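Local atomic coordinates of ethyl acetate hydrolase (Pseudomonas veronii, PDB entry 5EFZ), a protein that hydrolyses ethyl acetate to ethanol and acetate, an esterase step in the bacterial breakdown of short-chain methyl ketones such as 2-butanone. Residues V147-S151 / A173-T177; Y158-R163 / D277-H281; L286-G291 / E316-P321; K296-I302 / N322-L328. One frame throughout, in Å; residues are numbered along the deposited sequence.

How the contacts relate
All four contacts belong to the alpha/beta-hydrolase core. The centre of contact 1 lies about 7 Å from that of the chain, between strands 146-150 and 170-174; contact 4, its centre 10 Å away, continues the sheet to its outermost strand, 324-325. Ala173 O and Ala175 N probably hydrogen-bond to the backbone of Met300, joining the two. Contact 2 packs helix 152-163, linking the strands of contact 1, against turn 277-281; contact 3, its centre 10 Å from that of contact 2, sets helix 286-290 against segment 316-321. Contacts 1 and 2 interleave along the chain, as do 3 and 4. Tyr158 touches the other three contacts, tying this layer to strand 170-174 and the next loop, beside the nucleophile elbow.

Contact 1: V147-S151 / A173-T177; sequences VVGGS and AIAGT. With ACT (acetate ion), chain O.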
loop_
_atom_site.group_PDB
_atom_site.type_symbol
_atom_site.label_atom_id
_atom_site.label_comp_id
_atom_site.label_asym_id
_atom_site.label_seq_id
_atom_site.Cartn_x
_atom_site.Cartn_y
_atom_site.Cartn_z
ATOM N N VAL A 147 -21.574 12.660 -16.956
ATOM C CA VAL A 147 -21.295 12.520 -15.540
ATOM C C VAL A 147 -19.809 12.151 -15.424
ATOM O O VAL A 147 -19.344 11.229 -16.085
ATOM C CB VAL A 147 -22.163 11.463 -14.881
ATOM C CG1 VAL A 147 -21.826 11.390 -13.386
ATOM C CG2 VAL A 147 -23.677 11.830 -15.051
ATOM N N VAL A 148 -19.055 12.902 -14.636
ATOM C CA VAL A 148 -17.623 12.625 -14.502
ATOM C C VAL A 148 -17.176 12.837 -13.061
ATOM O O VAL A 148 -17.519 13.843 -12.429
ATOM C CB VAL A 148 -16.766 13.516 -15.476
ATOM C CG1 VAL A 148 -17.094 15.034 -15.311
ATOM C CG2 VAL A 148 -15.227 13.222 -15.320
ATOM N N GLY A 149 -16.393 11.889 -12.542
ATOM C CA GLY A 149 -15.842 12.060 -11.205
ATOM C C GLY A 149 -14.681 11.119 -11.004
ATOM O O GLY A 149 -14.498 10.185 -11.790
ATOM N N GLY A 150 -13.896 11.372 -9.961
ATOM C CA GLY A 150 -12.747 10.535 -9.664
ATOM C C GLY A 150 -12.929 9.862 -8.321
ATOM O O GLY A 150 -13.490 10.452 -7.396
ATOM N N SER A 151 -12.457 8.628 -8.258
ATOM C CA SER A 151 -12.508 7.765 -7.065
ATOM C C SER A 151 -13.939 7.630 -6.513
ATOM O O SER A 151 -14.759 7.013 -7.179
ATOM C CB SER A 151 -11.548 8.260 -6.002
ATOM O OG SER A 151 -11.369 7.223 -5.043
ATOM N N ALA A 173 -15.434 7.650 -15.766
ATOM C CA ALA A 173 -15.105 7.127 -14.434
ATOM C C ALA A 173 -13.613 7.121 -14.251
ATOM O O ALA A 173 -12.918 6.251 -14.800
ATOM C CB ALA A 173 -15.668 5.733 -14.238
ATOM N N ILE A 174 -13.111 8.121 -13.527
ATOM C CA ILE A 174 -11.669 8.273 -13.326
ATOM C C ILE A 174 -11.232 7.652 -12.001
ATOM O O ILE A 174 -11.782 7.996 -10.947
ATOM C CB ILE A 174 -11.262 9.736 -13.324
ATOM C CG1 ILE A 174 -11.791 10.469 -14.589
ATOM C CG2 ILE A 174 -9.746 9.848 -13.233
ATOM C CD1 ILE A 174 -11.818 11.987 -14.410
ATOM N N ALA A 175 -10.271 6.725 -12.068
ATOM C CA ALA A 175 -9.654 6.164 -10.883
ATOM C C ALA A 175 -10.687 5.669 -9.848
ATOM O O ALA A 175 -10.617 5.997 -8.660
ATOM C CB ALA A 175 -8.706 7.205 -10.271
ATOM N N GLY A 176 -11.613 4.831 -10.289
ATOM C CA GLY A 176 -12.554 4.237 -9.352
ATOM C C GLY A 176 -13.284 3.066 -9.988
ATOM O O GLY A 176 -13.235 2.873 -11.216
ATOM N N THR A 177 -13.963 2.266 -9.166
ATOM C CA THR A 177 -14.651 1.075 -9.684
ATOM C C THR A 177 -16.147 1.113 -9.412
ATOM O O THR A 177 -16.651 1.908 -8.584
ATOM C CB THR A 177 -14.089 -0.215 -9.056
ATOM O OG1 THR A 177 -14.123 -0.066 -7.637
ATOM C CG2 THR A 177 -12.630 -0.465 -9.477
HETATM C C ACT O . -10.923 9.580 -3.133
HETATM O O ACT O . -10.236 8.529 -3.274
HETATM O OXT ACT O . -12.189 9.480 -3.264
HETATM C CH3 ACT O . -10.251 10.881 -2.852
#
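Ile174 and Ser151 meet at the nucleophile elbow of the alpha/beta-hydrolase fold, where strand 146-150 runs parallel to strand 170-174 and turns sharply into helix 152-163. Two backbone bonds pair the strands: Ile174 N donates to Gly149 O at 3.0 Å, and Ser151 N to Ile174 O at 2.8 Å. The same Ile174 O also receives a CA-H...O contact from Gly150 CA. Farther back, the side chain of Ile174 reaches across toward strand 146-150, and its CD1 lies 3.7 Å from Val148 CG2.

Ser151, the inferred nucleophile, has the strained backbone expected at such an elbow, with phi 54° and psi -114°. Its CA lies 3.0 Å from Ala175 O in a second CA-H...O contact, while the CA-CB bond leads away from strand 170-174. With OG anti to the backbone N (chi1 -165°), the hydroxyl is presented to a bound acetate, and His334, the inferred catalytic histidine, lies beside it. The acetate probably came from the crystallisation liquor; it also bonds to His334 NE2 and to the backbone N of Tyr68 and Met152. Its atom O accepts from Ser151 OG in a very short hydrogen bond of 2.5 Å.

Contact 2: Y158-R163 / D277-H281; sequences YEWAVR and DVSRH
Helix 152-163, the connection of a beta-alpha-beta unit in the alpha/beta-hydrolase fold, meets the 3-10 turn 278-281 through a His-carboxylate pair, Glu159 and His281. His281 NE2 donates to Glu159 OE2 at 2.6 Å, with the oxygen almost in the ring plane but the donor approaching from the syn side, 30° out of the carboxylate plane. One helical turn on, Arg163 grips the same oxygen side-on: NE, at 2.7 Å, takes the anti lone pair of OE2, and NH2 adds a second bond to it. Three donors thus converge on OE2, a gathering likely to favour a charged carboxylate. The guanidinium stands nearly perpendicular to the imidazole, its face over His281 CE1. Glu159 gets there by a bend at chi2 (72°), which brings the acid back toward the turn.

The other oxygen, OE1, accepts from two waters, which bridge it to the backbone N and O of Asp277. A glutamine in place of Glu159 would probably leave Arg163 without its countercharge and weaken the hold on His281.

Beside this polar cluster lies an apolar one. Val278 sets CG1 against the helix backbone, 3.6 Å from Glu159 N, and its other flank meets Leu286 and Leu290 of helix 286-290. Across the contact, the side chains of Val162 and Val278 meet obliquely, Val162 CG2 lying 3.9 Å from Val278 CB.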
loop_
_atom_site.group_PDB
_atom_site.type_symbol
_atom_site.label_atom_id
_atom_site.label_comp_id
_atom_site.label_asym_id
_atom_site.label_seq_id
_atom_site.Cartn_x
_atom_site.Cartn_y
_atom_site.Cartn_z
ATOM N N TYR A 158 -20.614 5.612 -11.876
ATOM C CA TYR A 158 -21.130 4.297 -12.239
ATOM C C TYR A 158 -22.555 4.099 -11.745
ATOM O O TYR A 158 -23.431 3.607 -12.468
ATOM C CB TYR A 158 -20.237 3.192 -11.662
ATOM C CG TYR A 158 -18.977 2.967 -12.464
ATOM C CD1 TYR A 158 -19.044 2.625 -13.828
ATOM C CD2 TYR A 158 -17.713 3.066 -11.874
ATOM C CE1 TYR A 158 -17.857 2.376 -14.566
ATOM C CE2 TYR A 158 -16.536 2.819 -12.616
ATOM C CZ TYR A 158 -16.626 2.477 -13.945
ATOM O OH TYR A 158 -15.449 2.252 -14.661
ATOM N N GLU A 159 -22.793 4.476 -10.499
ATOM C CA GLU A 159 -24.132 4.321 -9.968
ATOM C C GLU A 159 -25.163 5.132 -10.770
ATOM O O GLU A 159 -26.272 4.648 -11.058
ATOM C CB GLU A 159 -24.156 4.727 -8.488
ATOM C CG GLU A 159 -25.572 4.715 -7.855
ATOM C CD GLU A 159 -26.180 3.321 -7.615
ATOM O OE1 GLU A 159 -25.463 2.279 -7.632
ATOM O OE2 GLU A 159 -27.420 3.264 -7.408
ATOM N N TRP A 160 -24.793 6.353 -11.158
ATOM C CA TRP A 160 -25.648 7.154 -12.050
ATOM C C TRP A 160 -25.958 6.407 -13.346
ATOM O O TRP A 160 -27.128 6.312 -13.750
ATOM C CB TRP A 160 -24.967 8.495 -12.397
ATOM C CG TRP A 160 -25.544 9.663 -11.644
ATOM C CD1 TRP A 160 -25.022 10.266 -10.525
ATOM C CD2 TRP A 160 -26.798 10.314 -11.910
ATOM N NE1 TRP A 160 -25.866 11.262 -10.095
ATOM C CE2 TRP A 160 -26.942 11.337 -10.959
ATOM C CE3 TRP A 160 -27.761 10.186 -12.925
ATOM C CZ2 TRP A 160 -28.037 12.201 -10.957
ATOM C CZ3 TRP A 160 -28.842 11.052 -12.935
ATOM C CH2 TRP A 160 -28.978 12.039 -11.949
ATOM N N ALA A 161 -24.913 5.871 -13.987
ATOM C CA ALA A 161 -25.066 5.245 -15.313
ATOM C C ALA A 161 -25.899 3.974 -15.253
ATOM O O ALA A 161 -26.522 3.599 -16.247
ATOM C CB ALA A 161 -23.693 4.948 -15.933
ATOM N N VAL A 162 -25.898 3.298 -14.096
ATOM C CA VAL A 162 -26.659 2.049 -13.934
ATOM C C VAL A 162 -28.096 2.344 -13.474
ATOM O O VAL A 162 -29.045 1.728 -13.949
ATOM C CB VAL A 162 -25.977 1.076 -12.913
ATOM C CG1 VAL A 162 -26.910 -0.099 -12.534
ATOM C CG2 VAL A 162 -24.672 0.541 -13.484
ATOM N N ARG A 163 -28.247 3.296 -12.564
ATOM C CA ARG A 163 -29.539 3.560 -11.929
ATOM C C ARG A 163 -30.495 4.328 -12.840
ATOM O O ARG A 163 -31.717 4.080 -12.848
ATOM C CB ARG A 163 -29.324 4.335 -10.611
ATOM C CG ARG A 163 -30.594 4.584 -9.809
ATOM C CD ARG A 163 -30.357 5.461 -8.592
ATOM N NE ARG A 163 -29.700 4.729 -7.521
ATOM C CZ ARG A 163 -30.226 4.524 -6.323
ATOM N NH1 ARG A 163 -31.430 5.009 -6.014
ATOM N NH2 ARG A 163 -29.547 3.817 -5.442
ATOM N N ASP A 277 -21.335 -0.256 -4.758
ATOM C CA ASP A 277 -21.656 -1.526 -5.397
ATOM C C ASP A 277 -22.909 -1.389 -6.275
ATOM O O ASP A 277 -24.025 -1.473 -5.776
ATOM C CB ASP A 277 -21.861 -2.627 -4.335
ATOM C CG ASP A 277 -22.236 -3.960 -4.942
ATOM O OD1 ASP A 277 -22.179 -4.122 -6.189
ATOM O OD2 ASP A 277 -22.604 -4.862 -4.168
ATOM N N VAL A 278 -22.725 -1.171 -7.578
ATOM C CA VAL A 278 -23.875 -1.012 -8.476
ATOM C C VAL A 278 -24.611 -2.342 -8.672
ATOM O O VAL A 278 -25.727 -2.348 -9.188
ATOM C CB VAL A 278 -23.455 -0.463 -9.881
ATOM C CG1 VAL A 278 -22.755 0.905 -9.767
ATOM C CG2 VAL A 278 -22.525 -1.465 -10.619
ATOM N N SER A 279 -23.984 -3.467 -8.315
ATOM C CA SER A 279 -24.657 -4.776 -8.482
ATOM C C SER A 279 -25.778 -4.987 -7.458
ATOM O O SER A 279 -26.571 -5.937 -7.568
ATOM C CB SER A 279 -23.652 -5.942 -8.389
ATOM O OG SER A 279 -23.272 -6.247 -7.047
ATOM N N ARG A 280 -25.869 -4.102 -6.468
ATOM C CA ARG A 280 -27.037 -4.117 -5.588
ATOM C C ARG A 280 -28.343 -3.973 -6.396
ATOM O O ARG A 280 -29.401 -4.423 -5.968
ATOM C CB ARG A 280 -26.928 -3.012 -4.527
ATOM C CG ARG A 280 -25.798 -3.276 -3.530
ATOM C CD ARG A 280 -25.613 -2.109 -2.562
ATOM N NE ARG A 280 -26.751 -1.971 -1.651
ATOM C CZ ARG A 280 -26.919 -2.695 -0.546
ATOM N NH1 ARG A 280 -26.040 -3.647 -0.218
ATOM N NH2 ARG A 280 -27.978 -2.477 0.218
ATOM N N HIS A 281 -28.278 -3.356 -7.575
ATOM C CA HIS A 281 -29.474 -3.266 -8.422
ATOM C C HIS A 281 -29.883 -4.588 -9.071
ATOM O O HIS A 281 -31.029 -4.743 -9.534
ATOM C CB HIS A 281 -29.261 -2.244 -9.533
ATOM C CG HIS A 281 -29.142 -0.842 -9.043
ATOM N ND1 HIS A 281 -30.240 -0.081 -8.699
ATOM C CD2 HIS A 281 -28.053 -0.071 -8.809
ATOM C CE1 HIS A 281 -29.831 1.104 -8.282
ATOM N NE2 HIS A 281 -28.510 1.139 -8.342
HETATM O O HOH W 1 -23.199 2.043 -5.759
HETATM O O HOH W 2 -26.271 0.463 -5.878
#

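Contact 3: L286-G291 / E316-P321; sequences LAKALG and EQKMIP. With EDO (1,2-ethanediol), chain M; EDO (1,2-ethanediol), chain H.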
loop_
_atom_site.group_PDB
_atom_site.type_symbol
_atom_site.label_atom_id
_atom_site.label_comp_id
_atom_site.label_asym_id
_atom_site.label_seq_id
_atom_site.Cartn_x
_atom_site.Cartn_y
_atom_site.Cartn_z
ATOM N N LEU A 286 -22.827 -8.375 -11.199
ATOM C CA LEU A 286 -22.198 -7.161 -11.718
ATOM C C LEU A 286 -22.303 -7.030 -13.236
ATOM O O LEU A 286 -22.511 -5.926 -13.753
ATOM C CB LEU A 286 -20.716 -7.110 -11.305
ATOM C CG LEU A 286 -19.943 -5.849 -11.718
ATOM C CD1 LEU A 286 -20.645 -4.573 -11.224
ATOM C CD2 LEU A 286 -18.514 -5.890 -11.126
ATOM N N ALA A 287 -22.126 -8.137 -13.955
ATOM C CA ALA A 287 -22.234 -8.110 -15.419
ATOM C C ALA A 287 -23.621 -7.614 -15.863
ATOM O O ALA A 287 -23.749 -6.863 -16.842
ATOM C CB ALA A 287 -21.958 -9.491 -16.002
ATOM N N LYS A 288 -24.651 -8.033 -15.141
ATOM C CA LYS A 288 -26.020 -7.605 -15.447
ATOM C C LYS A 288 -26.217 -6.117 -15.185
ATOM O O LYS A 288 -26.843 -5.420 -15.981
ATOM C CB LYS A 288 -27.032 -8.399 -14.626
ATOM C CG LYS A 288 -28.445 -8.136 -15.047
ATOM C CD LYS A 288 -29.435 -8.964 -14.259
ATOM C CE LYS A 288 -30.862 -8.584 -14.626
ATOM N NZ LYS A 288 -31.876 -9.321 -13.795
ATOM N N ALA A 289 -25.687 -5.637 -14.064
ATOM C CA ALA A 289 -25.739 -4.216 -13.717
ATOM C C ALA A 289 -24.998 -3.346 -14.725
ATOM O O ALA A 289 -25.529 -2.330 -15.177
ATOM C CB ALA A 289 -25.144 -3.978 -12.311
ATOM N N LEU A 290 -23.751 -3.705 -15.035
ATOM C CA LEU A 290 -22.978 -2.916 -15.987
ATOM C C LEU A 290 -23.551 -3.013 -17.410
ATOM O O LEU A 290 -23.384 -2.090 -18.212
ATOM C CB LEU A 290 -21.503 -3.350 -15.987
ATOM C CG LEU A 290 -20.796 -3.034 -14.665
ATOM C CD1 LEU A 290 -19.324 -3.507 -14.679
ATOM C CD2 LEU A 290 -20.869 -1.534 -14.303
ATOM N N GLY A 291 -24.206 -4.127 -17.712
ATOM C CA GLY A 291 -24.864 -4.312 -19.003
ATOM C C GLY A 291 -26.041 -3.373 -19.213
ATOM O O GLY A 291 -26.488 -3.187 -20.357
ATOM N N GLU A 316 -13.874 -4.471 -15.203
ATOM C CA GLU A 316 -15.221 -3.869 -15.271
ATOM C C GLU A 316 -15.513 -3.301 -16.674
ATOM O O GLU A 316 -16.632 -3.435 -17.193
ATOM C CB GLU A 316 -15.377 -2.768 -14.228
ATOM C CG GLU A 316 -15.321 -3.308 -12.786
ATOM C CD GLU A 316 -15.626 -2.268 -11.710
ATOM O OE1 GLU A 316 -15.502 -1.026 -11.948
ATOM O OE2 GLU A 316 -16.012 -2.714 -10.611
ATOM N N GLN A 317 -14.514 -2.669 -17.280
ATOM C CA GLN A 317 -14.724 -2.066 -18.603
ATOM C C GLN A 317 -15.173 -3.110 -19.628
ATOM O O GLN A 317 -16.020 -2.840 -20.491
ATOM C CB GLN A 317 -13.461 -1.355 -19.095
ATOM C CG GLN A 317 -13.686 -0.605 -20.427
ATOM C CD GLN A 317 -13.362 -1.476 -21.645
ATOM O OE1 GLN A 317 -12.489 -2.349 -21.571
ATOM N NE2 GLN A 317 -14.043 -1.218 -22.782
ATOM N N LYS A 318 -14.639 -4.317 -19.501
ATOM C CA LYS A 318 -14.993 -5.400 -20.409
ATOM C C LYS A 318 -16.460 -5.751 -20.351
ATOM O O LYS A 318 -16.975 -6.357 -21.281
ATOM C CB LYS A 318 -14.147 -6.637 -20.101
ATOM C CG LYS A 318 -12.672 -6.458 -20.461
ATOM C CD LYS A 318 -11.905 -7.751 -20.217
ATOM C CE LYS A 318 -10.415 -7.592 -20.467
ATOM N NZ LYS A 318 -9.708 -8.800 -19.917
ATOM N N MET A 319 -17.134 -5.374 -19.262
ATOM C CA MET A 319 -18.556 -5.678 -19.061
ATOM C C MET A 319 -19.506 -4.522 -19.428
ATOM O O MET A 319 -20.733 -4.655 -19.329
ATOM C CB MET A 319 -18.809 -6.087 -17.596
ATOM C CG MET A 319 -18.186 -7.431 -17.214
ATOM S SD MET A 319 -18.494 -7.795 -15.468
ATOM C CE MET A 319 -17.781 -9.432 -15.335
ATOM N N ILE A 320 -18.939 -3.390 -19.831
ATOM C CA ILE A 320 -19.743 -2.202 -20.154
ATOM C C ILE A 320 -19.861 -2.029 -21.679
ATOM O O ILE A 320 -18.874 -1.762 -22.366
ATOM C CB ILE A 320 -19.136 -0.918 -19.555
ATOM C CG1 ILE A 320 -18.938 -1.076 -18.040
ATOM C CG2 ILE A 320 -20.042 0.273 -19.846
ATOM C CD1 ILE A 320 -18.153 0.087 -17.396
ATOM N N PRO A 321 -21.075 -2.171 -22.217
ATOM C CA PRO A 321 -21.167 -2.120 -23.687
ATOM C C PRO A 321 -20.898 -0.711 -24.199
ATOM O O PRO A 321 -21.182 0.191 -23.424
ATOM C CB PRO A 321 -22.607 -2.540 -23.964
ATOM C CG PRO A 321 -23.353 -2.229 -22.703
ATOM C CD PRO A 321 -22.380 -2.376 -21.563
HETATM C C1 EDO M . -13.020 -4.388 -9.060
HETATM O O1 EDO M . -13.497 -4.498 -7.725
HETATM C C2 EDO M . -13.859 -5.296 -9.953
HETATM O O2 EDO M . -15.262 -5.076 -9.726
HETATM C C1 EDO H . -8.633 -8.008 -16.318
HETATM O O1 EDO H . -9.685 -8.515 -17.158
HETATM C C2 EDO H . -7.281 -8.497 -16.831
HETATM O O2 EDO H . -6.245 -7.641 -16.315
HETATM O O HOH W 3 -22.146 -6.870 -19.064
#
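Leu290 is the wedge of this contact, driven from helix 286-290 of the alpha/beta-hydrolase domain into the type I beta turn of residues 317-320. Its CD1 lies 3.7 Å from Glu316 O and also touches the CB atoms of Glu316 and Met319, while its own CB faces Ile320 CG1 at 4.0 Å. CG of Leu290 stands anti to the carbonyl carbon, and chi2 of 179° carries CD1 straight on into this notch. The turn brings Met319 and Ile320 up to the helix on successive positions. Behind them, Ile320 also packs on Tyr158 and Val299, so the buried side of the contact merges with the core.

Toward solvent, exposed residues and a water take over. The extended Met319 side chain brings its SD to Ala287, 3.8 Å from Ala287 CA, and Pro321 rests its CD against Leu290 O. One water donates to both Ala287 O and Met319 O, at 2.7 and 2.6 Å, linking the helix to the turn.

At the other end of the contact, Leu286 CD2 comes no nearer than 4.1 Å to OE2 of the buried Glu316, which accepts from O2 of an ethanediol at 2.6 Å; the same carboxylate takes the backbone N of Ala178 and Arg179.

The two segments are therefore held chiefly by apolar packing, with the water as a polar link at the rim and the acid of Glu316 committed to the neighbouring loop.

Contact 4: K296-I302 / N322-L328; sequences KTYVMPI and NSEFRPL
Segments 296-302 and 322-328 run parallel, 23° apart end to end, and contain the last two strands of the alpha/beta-hydrolase sheet, 296-300 and 324-325, with Glu324 N, Val299 N, Arg326 N and Leu328 N donating in turn to the carbonyls of Thr297, Glu324, Val299 and Pro301. On the face carrying Tyr298 and Glu324, Arg326 lies flat on the tyrosine, the guanidinium and ring planes 11° apart and their centres separated by 4.2 Å. Its CD makes a CH-pi contact over the ring, 3.6 Å from the centroid, and Tyr298 OH lies above the centre of the guanidinium. Arg326 NE and NH2 both hold Glu324 OE1, each at 2.9 Å, while NH2 forms a further salt bridge to Glu354 of helix 342-356.

A leucine in place of Arg326 would probably uncover the Tyr298 ring and leave Glu324 OE1 and Glu354 without this positive partner.

Lys296, bent at chi2 (64°), curls its amine to the neighbouring strand: NZ donates to Asn322 O at 2.5 Å and makes a weak, longer bond to Glu324 OE2. A water bridges OE2 to Tyr298 OH. Farther along on the Tyr298 side, Met300 CE presses on Leu328 CD2 at 3.4 Å, tighter than usual for carbons.

On the opposite face, Phe325 CE1 meets Pro301 CG at 3.6 Å, and CD1 approaches Val299.

Glu324 thus lies between the charges of Lys296 and Arg326, the bond to Lys296 being the weaker, so the partly exposed edge strand is fastened by a salt-bridge network on the Tyr298 face and by Phe325 packing on Pro301 and Val299 on the other.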
loop_
_atom_site.group_PDB
_atom_site.type_symbol
_atom_site.label_atom_id
_atom_site.label_comp_id
_atom_site.label_asym_id
_atom_site.label_seq_id
_atom_site.Cartn_x
_atom_site.Cartn_y
_atom_site.Cartn_z
ATOM N N LYS A 296 -22.325 6.488 -23.282
ATOM C CA LYS A 296 -20.971 6.342 -23.838
ATOM C C LYS A 296 -19.994 6.521 -22.714
ATOM O O LYS A 296 -19.911 7.605 -22.109
ATOM C CB LYS A 296 -20.719 7.367 -24.961
ATOM C CG LYS A 296 -19.342 7.247 -25.668
ATOM C CD LYS A 296 -19.223 5.912 -26.387
ATOM C CE LYS A 296 -17.819 5.678 -26.977
ATOM N NZ LYS A 296 -17.656 4.302 -27.572
ATOM N N THR A 297 -19.239 5.467 -22.395
ATOM C CA THR A 297 -18.447 5.476 -21.163
ATOM C C THR A 297 -16.936 5.292 -21.370
ATOM O O THR A 297 -16.517 4.367 -22.065
ATOM C CB THR A 297 -18.938 4.348 -20.210
ATOM O OG1 THR A 297 -20.345 4.492 -20.000
ATOM C CG2 THR A 297 -18.211 4.397 -18.872
ATOM N N TYR A 298 -16.144 6.189 -20.782
ATOM C CA TYR A 298 -14.680 6.050 -20.704
ATOM C C TYR A 298 -14.291 5.594 -19.294
ATOM O O TYR A 298 -14.653 6.237 -18.289
ATOM C CB TYR A 298 -13.964 7.383 -21.014
ATOM C CG TYR A 298 -13.911 7.779 -22.473
ATOM C CD1 TYR A 298 -14.586 7.051 -23.444
ATOM C CD2 TYR A 298 -13.197 8.904 -22.873
ATOM C CE1 TYR A 298 -14.548 7.439 -24.792
ATOM C CE2 TYR A 298 -13.150 9.298 -24.214
ATOM C CZ TYR A 298 -13.820 8.565 -25.151
ATOM O OH TYR A 298 -13.770 8.955 -26.461
ATOM N N VAL A 299 -13.569 4.474 -19.222
ATOM C CA VAL A 299 -13.068 3.939 -17.963
ATOM C C VAL A 299 -11.593 4.318 -17.898
ATOM O O VAL A 299 -10.813 3.930 -18.788
ATOM C CB VAL A 299 -13.233 2.401 -17.893
ATOM C CG1 VAL A 299 -12.633 1.843 -16.565
ATOM C CG2 VAL A 299 -14.711 1.993 -18.078
ATOM N N MET A 300 -11.242 5.129 -16.909
ATOM C CA MET A 300 -9.930 5.789 -16.894
ATOM C C MET A 300 -9.211 5.628 -15.559
ATOM O O MET A 300 -9.128 6.560 -14.770
ATOM C CB MET A 300 -10.099 7.291 -17.254
ATOM C CG MET A 300 -10.808 7.472 -18.640
ATOM S SD MET A 300 -10.959 9.210 -19.095
ATOM C CE MET A 300 -9.284 9.643 -19.338
ATOM N N PRO A 301 -8.655 4.434 -15.325
ATOM C CA PRO A 301 -7.797 4.304 -14.139
ATOM C C PRO A 301 -6.513 5.125 -14.308
ATOM O O PRO A 301 -6.169 5.466 -15.440
ATOM C CB PRO A 301 -7.468 2.809 -14.107
ATOM C CG PRO A 301 -7.497 2.394 -15.605
ATOM C CD PRO A 301 -8.672 3.215 -16.157
ATOM N N ILE A 302 -5.821 5.403 -13.204
ATOM C CA ILE A 302 -4.520 6.056 -13.249
ATOM C C ILE A 302 -3.503 4.931 -13.189
ATOM O O ILE A 302 -3.656 4.023 -12.373
ATOM C CB ILE A 302 -4.366 7.065 -12.096
ATOM C CG1 ILE A 302 -5.335 8.258 -12.362
ATOM C CG2 ILE A 302 -2.871 7.505 -11.910
ATOM C CD1 ILE A 302 -5.514 9.220 -11.177
ATOM N N ASN A 322 -20.320 -0.533 -25.391
ATOM C CA ASN A 322 -20.132 0.813 -25.965
ATOM C C ASN A 322 -18.885 1.531 -25.404
ATOM O O ASN A 322 -18.433 2.531 -25.953
ATOM C CB ASN A 322 -21.408 1.663 -25.721
ATOM C CG ASN A 322 -21.493 2.906 -26.577
ATOM O OD1 ASN A 322 -20.699 3.111 -27.499
ATOM N ND2 ASN A 322 -22.464 3.765 -26.256
ATOM N N SER A 323 -18.307 0.992 -24.338
ATOM C CA SER A 323 -17.286 1.697 -23.557
ATOM C C SER A 323 -15.880 1.630 -24.154
ATOM O O SER A 323 -15.625 0.867 -25.083
ATOM C CB SER A 323 -17.247 1.137 -22.134
ATOM O OG SER A 323 -16.760 -0.200 -22.118
ATOM N N GLU A 324 -14.967 2.416 -23.591
ATOM C CA GLU A 324 -13.562 2.410 -24.010
ATOM C C GLU A 324 -12.681 2.451 -22.792
ATOM O O GLU A 324 -13.010 3.106 -21.818
ATOM C CB GLU A 324 -13.237 3.590 -24.916
ATOM C CG GLU A 324 -14.085 3.567 -26.179
ATOM C CD GLU A 324 -13.688 4.606 -27.193
ATOM O OE1 GLU A 324 -12.546 5.094 -27.127
ATOM O OE2 GLU A 324 -14.526 4.940 -28.068
ATOM N N PHE A 325 -11.553 1.767 -22.873
ATOM C CA PHE A 325 -10.591 1.736 -21.775
ATOM C C PHE A 325 -9.474 2.728 -22.082
ATOM O O PHE A 325 -8.756 2.587 -23.087
ATOM C CB PHE A 325 -10.052 0.302 -21.606
ATOM C CG PHE A 325 -9.202 0.103 -20.377
ATOM C CD1 PHE A 325 -9.754 0.262 -19.119
ATOM C CD2 PHE A 325 -7.861 -0.284 -20.492
ATOM C CE1 PHE A 325 -8.979 0.049 -17.963
ATOM C CE2 PHE A 325 -7.067 -0.492 -19.335
ATOM C CZ PHE A 325 -7.644 -0.308 -18.072
ATOM N N ARG A 326 -9.392 3.790 -21.291
ATOM C CA ARG A 326 -8.411 4.850 -21.517
ATOM C C ARG A 326 -7.636 5.212 -20.238
ATOM O O ARG A 326 -7.924 6.213 -19.604
ATOM C CB ARG A 326 -9.108 6.085 -22.071
ATOM C CG ARG A 326 -9.531 5.875 -23.549
ATOM C CD ARG A 326 -10.486 6.903 -24.038
ATOM N NE ARG A 326 -10.812 6.732 -25.463
ATOM C CZ ARG A 326 -10.597 7.648 -26.399
ATOM N NH1 ARG A 326 -10.025 8.789 -26.071
ATOM N NH2 ARG A 326 -10.950 7.422 -27.664
ATOM N N PRO A 327 -6.641 4.400 -19.892
ATOM C CA PRO A 327 -5.892 4.693 -18.655
ATOM C C PRO A 327 -5.166 6.038 -18.767
ATOM O O PRO A 327 -4.670 6.369 -19.863
ATOM C CB PRO A 327 -4.872 3.550 -18.561
ATOM C CG PRO A 327 -5.330 2.517 -19.526
ATOM C CD PRO A 327 -6.095 3.245 -20.614
ATOM N N LEU A 328 -5.076 6.754 -17.649
ATOM C CA LEU A 328 -4.290 7.973 -17.540
ATOM C C LEU A 328 -2.882 7.590 -17.097
ATOM O O LEU A 328 -2.727 6.880 -16.104
ATOM C CB LEU A 328 -4.915 8.924 -16.520
ATOM C CG LEU A 328 -6.309 9.400 -16.938
ATOM C CD1 LEU A 328 -6.912 10.154 -15.786
ATOM C CD2 LEU A 328 -6.184 10.323 -18.159
HETATM O O HOH W 4 -14.766 7.503 -28.462
#